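Local atomic coordinates of quinone oxidoreductase (Escherichia coli, PDB entry 1QOR), a protein that reduces quinones to semiquinones by one-electron transfer, using NADPH as the electron donor, and works as a homodimer. Residues 186-191 against 198-203; 134-139 against 232-237; 311-314 against 318-321. All blocks are in the same frame, centred on the assembly; numbering follows the deposited sequence.

Interaction 1. Residues 186-191 against 198-203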
# COMPACT_ATOMS: atom_id res chain seq x y z
N ALA A 186 1.80 -23.68 12.59
CA ALA A 186 0.76 -23.07 11.80
C ALA A 186 -0.56 -23.58 12.39
O ALA A 186 -0.69 -24.78 12.69
CB ALA A 186 0.85 -23.52 10.37
N TRP A 187 -1.53 -22.68 12.55
CA TRP A 187 -2.83 -23.02 13.09
C TRP A 187 -3.58 -23.91 12.12
O TRP A 187 -4.07 -24.95 12.51
CB TRP A 187 -3.59 -21.76 13.39
CG TRP A 187 -4.95 -21.97 13.99
CD1 TRP A 187 -5.24 -22.55 15.20
CD2 TRP A 187 -6.19 -21.51 13.47
NE1 TRP A 187 -6.58 -22.44 15.47
CE2 TRP A 187 -7.19 -21.81 14.42
CE3 TRP A 187 -6.55 -20.86 12.28
CZ2 TRP A 187 -8.53 -21.48 14.23
CZ3 TRP A 187 -7.89 -20.52 12.09
CH2 TRP A 187 -8.86 -20.83 13.06
N GLN A 188 -3.64 -23.51 10.86
CA GLN A 188 -4.29 -24.29 9.81
C GLN A 188 -3.43 -24.07 8.56
O GLN A 188 -2.68 -23.08 8.49
CB GLN A 188 -5.74 -23.85 9.58
CG GLN A 188 -6.68 -24.24 10.77
CD GLN A 188 -8.17 -24.13 10.44
OE1 GLN A 188 -8.67 -24.81 9.55
NE2 GLN A 188 -8.88 -23.27 11.18
N VAL A 189 -3.53 -24.98 7.60
CA VAL A 189 -2.75 -24.93 6.37
C VAL A 189 -3.64 -25.29 5.20
O VAL A 189 -4.41 -26.24 5.27
CB VAL A 189 -1.57 -25.98 6.42
CG1 VAL A 189 -0.92 -26.15 5.05
CG2 VAL A 189 -0.53 -25.58 7.50
N ILE A 190 -3.51 -24.54 4.11
CA ILE A 190 -4.29 -24.77 2.90
C ILE A 190 -3.27 -25.16 1.87
O ILE A 190 -2.24 -24.52 1.76
CB ILE A 190 -4.98 -23.46 2.40
CG1 ILE A 190 -5.94 -22.92 3.46
CG2 ILE A 190 -5.72 -23.70 1.09
CD1 ILE A 190 -6.36 -21.49 3.22
N ASN A 191 -3.51 -26.22 1.12
CA ASN A 191 -2.57 -26.61 0.09
C ASN A 191 -3.07 -25.85 -1.12
O ASN A 191 -4.12 -26.22 -1.67
CB ASN A 191 -2.66 -28.12 -0.14
CG ASN A 191 -1.89 -28.59 -1.36
OD1 ASN A 191 -1.75 -27.88 -2.36
ND2 ASN A 191 -1.44 -29.83 -1.31
N VAL A 198 -9.23 -19.27 -1.67
CA VAL A 198 -10.16 -18.22 -1.24
C VAL A 198 -11.34 -18.78 -0.49
O VAL A 198 -11.67 -18.29 0.59
CB VAL A 198 -10.61 -17.30 -2.45
CG1 VAL A 198 -11.69 -16.34 -2.01
CG2 VAL A 198 -9.39 -16.48 -2.97
N GLU A 199 -11.97 -19.83 -1.04
CA GLU A 199 -13.09 -20.46 -0.37
C GLU A 199 -12.66 -21.07 0.99
O GLU A 199 -13.32 -20.84 2.01
CB GLU A 199 -13.76 -21.49 -1.28
CG GLU A 199 -14.60 -20.87 -2.43
CD GLU A 199 -15.47 -19.61 -2.03
OE1 GLU A 199 -16.19 -19.66 -1.00
OE2 GLU A 199 -15.44 -18.56 -2.76
N ARG A 200 -11.53 -21.80 1.03
CA ARG A 200 -11.09 -22.38 2.32
C ARG A 200 -10.79 -21.27 3.30
O ARG A 200 -11.13 -21.38 4.48
CB ARG A 200 -9.84 -23.25 2.16
CG ARG A 200 -10.07 -24.64 1.57
CD ARG A 200 -10.73 -25.57 2.60
NE ARG A 200 -9.81 -26.04 3.65
CZ ARG A 200 -10.11 -26.07 4.95
NH1 ARG A 200 -11.31 -25.67 5.40
NH2 ARG A 200 -9.22 -26.53 5.81
N LEU A 201 -10.17 -20.17 2.84
CA LEU A 201 -9.87 -19.09 3.76
C LEU A 201 -11.13 -18.46 4.34
O LEU A 201 -11.17 -18.09 5.53
CB LEU A 201 -8.93 -18.03 3.14
CG LEU A 201 -8.80 -16.97 4.27
CD1 LEU A 201 -7.45 -16.96 4.88
CD2 LEU A 201 -9.40 -15.58 3.96
N LYS A 202 -12.17 -18.32 3.53
CA LYS A 202 -13.43 -17.77 4.03
C LYS A 202 -14.08 -18.73 5.05
O LYS A 202 -14.63 -18.32 6.07
CB LYS A 202 -14.41 -17.50 2.89
CG LYS A 202 -14.05 -16.27 2.10
CD LYS A 202 -15.08 -15.96 1.04
CE LYS A 202 -15.24 -17.12 0.09
NZ LYS A 202 -16.36 -16.83 -0.89
N GLU A 203 -14.00 -20.03 4.74
CA GLU A 203 -14.53 -21.07 5.60
C GLU A 203 -13.81 -21.03 6.96
O GLU A 203 -14.46 -20.84 7.99
CB GLU A 203 -14.34 -22.41 4.89
CG GLU A 203 -14.88 -23.58 5.63
CD GLU A 203 -14.95 -24.82 4.77
OE1 GLU A 203 -14.06 -24.97 3.90
OE2 GLU A 203 -15.89 -25.65 4.97
O HOH W 1 -7.07 -26.94 4.28

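Interaction 2. Residues 134-139 against 232-237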
# COMPACT_ATOMS: atom_id res chain seq x y z
N LYS A 134 6.96 -5.08 12.69
CA LYS A 134 7.06 -3.70 12.21
C LYS A 134 6.15 -3.34 11.05
O LYS A 134 5.47 -2.33 11.08
CB LYS A 134 8.50 -3.38 11.78
CG LYS A 134 9.59 -3.71 12.78
CD LYS A 134 9.39 -2.99 14.08
CE LYS A 134 10.72 -2.86 14.84
NZ LYS A 134 10.49 -2.54 16.30
N THR A 135 6.19 -4.13 9.99
CA THR A 135 5.36 -3.85 8.81
C THR A 135 3.88 -3.78 9.20
O THR A 135 3.10 -2.95 8.69
CB THR A 135 5.61 -4.90 7.74
OG1 THR A 135 7.00 -4.91 7.42
CG2 THR A 135 4.74 -4.66 6.51
N TYR A 136 3.51 -4.68 10.09
CA TYR A 136 2.16 -4.77 10.62
C TYR A 136 2.37 -5.51 11.95
O TYR A 136 3.11 -6.49 11.99
CB TYR A 136 1.29 -5.57 9.66
CG TYR A 136 -0.08 -5.85 10.22
CD1 TYR A 136 -0.30 -6.97 11.04
CD2 TYR A 136 -1.15 -5.04 9.92
CE1 TYR A 136 -1.55 -7.26 11.53
CE2 TYR A 136 -2.40 -5.32 10.40
CZ TYR A 136 -2.60 -6.43 11.21
OH TYR A 136 -3.85 -6.69 11.68
N GLU A 137 1.77 -5.02 13.03
CA GLU A 137 1.95 -5.66 14.31
C GLU A 137 0.93 -6.76 14.61
O GLU A 137 -0.18 -6.49 15.01
CB GLU A 137 1.93 -4.62 15.39
CG GLU A 137 2.26 -5.16 16.71
CD GLU A 137 2.31 -4.08 17.77
OE1 GLU A 137 1.37 -3.24 17.79
OE2 GLU A 137 3.29 -4.05 18.55
N ILE A 138 1.33 -8.01 14.46
CA ILE A 138 0.47 -9.17 14.71
C ILE A 138 0.15 -9.25 16.21
O ILE A 138 1.01 -9.01 17.03
CB ILE A 138 1.19 -10.46 14.21
CG1 ILE A 138 1.14 -10.54 12.67
CG2 ILE A 138 0.61 -11.70 14.81
CD1 ILE A 138 -0.26 -10.62 12.10
N LYS A 139 -1.13 -9.45 16.55
CA LYS A 139 -1.58 -9.56 17.95
C LYS A 139 -1.98 -10.99 18.32
O LYS A 139 -2.31 -11.79 17.45
CB LYS A 139 -2.83 -8.73 18.18
CG LYS A 139 -2.73 -7.26 17.92
CD LYS A 139 -3.85 -6.88 16.94
N ARG A 232 -10.04 -2.50 3.68
CA ARG A 232 -8.89 -1.76 4.20
C ARG A 232 -7.80 -2.62 4.78
O ARG A 232 -7.05 -2.15 5.62
CB ARG A 232 -9.32 -0.76 5.27
CG ARG A 232 -10.24 0.34 4.79
CD ARG A 232 -10.01 1.47 5.72
NE ARG A 232 -11.19 1.81 6.47
CZ ARG A 232 -11.17 2.45 7.63
NH1 ARG A 232 -10.01 2.81 8.18
NH2 ARG A 232 -12.33 2.76 8.22
N GLY A 233 -7.73 -3.88 4.37
CA GLY A 233 -6.68 -4.78 4.84
C GLY A 233 -5.35 -4.46 4.19
O GLY A 233 -5.27 -3.64 3.26
N LEU A 234 -4.30 -5.13 4.65
CA LEU A 234 -2.96 -4.89 4.15
C LEU A 234 -2.36 -6.07 3.45
O LEU A 234 -2.24 -7.14 4.05
CB LEU A 234 -2.03 -4.50 5.28
CG LEU A 234 -0.55 -4.33 4.92
CD1 LEU A 234 -0.23 -3.06 4.05
CD2 LEU A 234 0.22 -4.26 6.25
N MET A 235 -1.96 -5.89 2.19
CA MET A 235 -1.33 -6.93 1.40
C MET A 235 0.18 -6.68 1.43
O MET A 235 0.63 -5.58 1.02
CB MET A 235 -1.89 -6.91 -0.04
CG MET A 235 -1.07 -7.68 -1.07
SD MET A 235 -1.02 -9.46 -0.77
CE MET A 235 -0.49 -10.18 -2.35
N VAL A 236 0.95 -7.62 1.99
CA VAL A 236 2.41 -7.52 2.06
C VAL A 236 3.05 -8.41 0.99
O VAL A 236 3.08 -9.64 1.13
CB VAL A 236 2.95 -7.86 3.47
CG1 VAL A 236 4.50 -7.58 3.55
CG2 VAL A 236 2.21 -7.02 4.54
N SER A 237 3.45 -7.81 -0.13
CA SER A 237 4.10 -8.55 -1.22
C SER A 237 5.61 -8.48 -0.93
O SER A 237 6.22 -7.42 -1.05
CB SER A 237 3.77 -7.88 -2.54
OG SER A 237 4.28 -8.65 -3.61

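Interaction 3. Residues 311-314 against 318-321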
# COMPACT_ATOMS: atom_id res chain seq x y z
N HIS A 311 20.95 -24.59 -5.93
CA HIS A 311 19.99 -23.76 -6.64
C HIS A 311 18.96 -24.60 -7.40
O HIS A 311 17.77 -24.32 -7.34
CB HIS A 311 20.67 -22.79 -7.62
CG HIS A 311 21.15 -21.51 -6.98
ND1 HIS A 311 21.72 -21.46 -5.73
CD2 HIS A 311 21.17 -20.25 -7.45
CE1 HIS A 311 22.07 -20.22 -5.45
NE2 HIS A 311 21.74 -19.46 -6.48
N GLU A 312 19.39 -25.62 -8.12
CA GLU A 312 18.42 -26.44 -8.86
C GLU A 312 17.37 -27.00 -7.88
O GLU A 312 16.16 -26.91 -8.12
CB GLU A 312 19.10 -27.58 -9.61
CG GLU A 312 20.30 -27.13 -10.42
CD GLU A 312 20.98 -28.26 -11.18
OE1 GLU A 312 20.76 -29.43 -10.77
OE2 GLU A 312 21.73 -27.97 -12.17
N ILE A 313 17.86 -27.49 -6.74
CA ILE A 313 16.98 -28.07 -5.74
C ILE A 313 16.04 -27.03 -5.14
O ILE A 313 14.82 -27.25 -5.09
CB ILE A 313 17.78 -28.83 -4.68
CG1 ILE A 313 18.38 -30.07 -5.34
CG2 ILE A 313 16.87 -29.27 -3.50
CD1 ILE A 313 19.40 -30.74 -4.48
N LEU A 314 16.59 -25.88 -4.74
CA LEU A 314 15.77 -24.82 -4.17
C LEU A 314 14.67 -24.43 -5.13
O LEU A 314 13.50 -24.42 -4.75
CB LEU A 314 16.62 -23.60 -3.84
CG LEU A 314 15.89 -22.37 -3.35
CD1 LEU A 314 15.30 -22.65 -1.97
CD2 LEU A 314 16.85 -21.17 -3.29
N ALA A 318 11.51 -28.50 -3.92
CA ALA A 318 11.66 -29.71 -3.14
C ALA A 318 12.32 -29.50 -1.79
O ALA A 318 12.87 -30.43 -1.25
CB ALA A 318 12.42 -30.75 -3.94
N THR A 319 12.30 -28.31 -1.22
CA THR A 319 12.95 -28.17 0.06
C THR A 319 11.95 -27.75 1.13
O THR A 319 10.81 -27.37 0.83
CB THR A 319 14.10 -27.09 0.01
OG1 THR A 319 13.55 -25.81 -0.34
CG2 THR A 319 15.20 -27.49 -1.00
N GLN A 320 12.39 -27.81 2.38
CA GLN A 320 11.57 -27.37 3.49
C GLN A 320 12.58 -26.78 4.40
O GLN A 320 13.69 -27.30 4.52
CB GLN A 320 10.85 -28.54 4.17
CG GLN A 320 9.72 -29.11 3.32
CD GLN A 320 9.05 -30.31 3.97
OE1 GLN A 320 9.11 -30.49 5.18
NE2 GLN A 320 8.42 -31.14 3.16
N GLY A 321 12.24 -25.62 4.96
CA GLY A 321 13.15 -24.94 5.84
C GLY A 321 14.35 -24.45 5.07
O GLY A 321 14.33 -24.40 3.84
O HOH W 2 12.15 -24.87 -2.56

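Interaction 1. Residues 186-191 against 198-203
With its CG1 anti to the carbonyl carbon (chi1 -61°) and the chain then extended to CD1, Ile190 leans from strand 188-191 onto the flank of helix 198-203, where it slides past Arg200 running the opposite way. Arg200 leaves the helix with CG beside its own backbone N and bends at both chi2 and chi3, which lays the guanidinium along the helix toward Glu203, with NH2 nearest the strand. The apolar touch is thus made at the root of the arginine: Ile190 CD1 lies 4.0 Å from Arg200 CB. The same methyl also reaches the following residue, with Ile190 CD1 4.3 Å from Leu201 CB.

Each nitrogen of the guanidinium has a partner of its own. Arg200 NE forms a salt bridge with Glu195, in the loop between strand and helix, which also accepts from Asn191 N. Arg200 NH1 donates to Glu203 OE1 at 3.2 Å; the acceptor lies almost in the guanidinium plane, whereas the nitrogen stands well above the carboxylate plane. A water at the guanidinium edge accepts from Arg200 NH2 at 2.7 Å and lies 2.9 Å from Val189 O, to which it can donate. Water and Glu195 thus both link the arginine to the strand backbone. Together these partners should fix the rotation of the group and balance its charge. Gln188 crosses the arginine at about a right angle, its OE1 4.2 Å from Arg200 NH2.

Strand 188-191 is an outermost strand, within this chain, of the parallel Rossmann sheet and pairs with strand 167-172. Its two sides are covered by different helices: Val189 packs on helix 175-184, while Ile190 also meets Leu197 and Ile204 on helix 197-204, which runs nearly antiparallel to it.

Interaction 2. Residues 134-139 against 232-237
Against the ring of Tyr136 lies the CD2 methyl of Leu234, 4.0 Å from Tyr136 CD2. The tyrosine side chain also packs on Arg211, Val212 and Tyr214 of strand 210-215, and its OH is hydrogen-bonded to Glu142. Closer still is the base of the side chain, with Tyr136 CB 3.8 Å from Leu234 CD2, and the two residues slide past each other in opposite directions. The tyrosine CG stands anti to the backbone N (chi1 172°), which carries the ring alongside the leucine.

One residue back, Thr135 and Val236 reach toward each other tip to tip: Thr135 CG2 sits 4.0 Å from Val236 CG2 and also near CG1, a purely methyl contact. Leu234 CD2 lies 4.0 Å from Thr135 O, which accepts a hydrogen bond from Tyr260 OH of the second subunit. Apolar packing therefore meets the dimer interface here.

The contact lays the end of helix 115-135 and the chain that follows it against strand 233-237, the helix-on-parallel-sheet packing of the Rossmann-type NADPH-binding domain in the zinc-containing alcohol dehydrogenase family.

Interaction 3. Residues 311-314 against 318-321
Thr319 turns its CB toward helix 311-314, and from there the side chain divides between two residues of that helix. The methyl branch, CG2, runs up to the branch methyl of Ile313; Thr319 CG2 and Ile313 CG2 are 3.5 Å apart, tighter than usual for two carbons, and the isoleucine carbonyl is also close by. The hydroxyl branch takes the position between the backbone N and the carbonyl carbon (chi1 61°), which directs it to Leu314. There Thr319 OG1 lies 4.0 Å from Leu314 CD1 and accepts a hydrogen bond of 2.8 Å from a water.

That water also donates to Leu314 O at 2.6 Å, bridging the last turn of helix 307-315 to the chain that leaves it at a steep angle before entering strand 324-326 of the mixed sheet. Helix and loop together flank the bound NADPH: the link passes through Arg317, an NADP(+)-binding residue, and Ser316, whose OG is hydrogen-bonded to Ile313 O. Leu314 packs against Phe42 and Ile40, and its side chain comes within about 4 Å of the cofactor. Nearer the outside, Ala318 follows the end of the helix, its N 3.7 Å from Ile313 O.

Interactions 1 and 2 reach the same six-stranded parallel sheet, through strands 188-191 and 233-237, with centres 18 Å apart and no atoms touching. Along the chain interaction 1 is nested within the loop that interaction 2 closes, so a local strand-helix contact is framed by one spanning more than ninety residues. Interaction 3 comes later in sequence, beside helix 42-49 and before strand 324-326 of the mixed sheet; its centre is 24 Å from that of interaction 1 and 27 Å from that of interaction 2. Interactions 1 and 2 thus build the Rossmann-type domain, interaction 2 at the dimer interface, whereas interaction 3 lies beside the cofactor pocket.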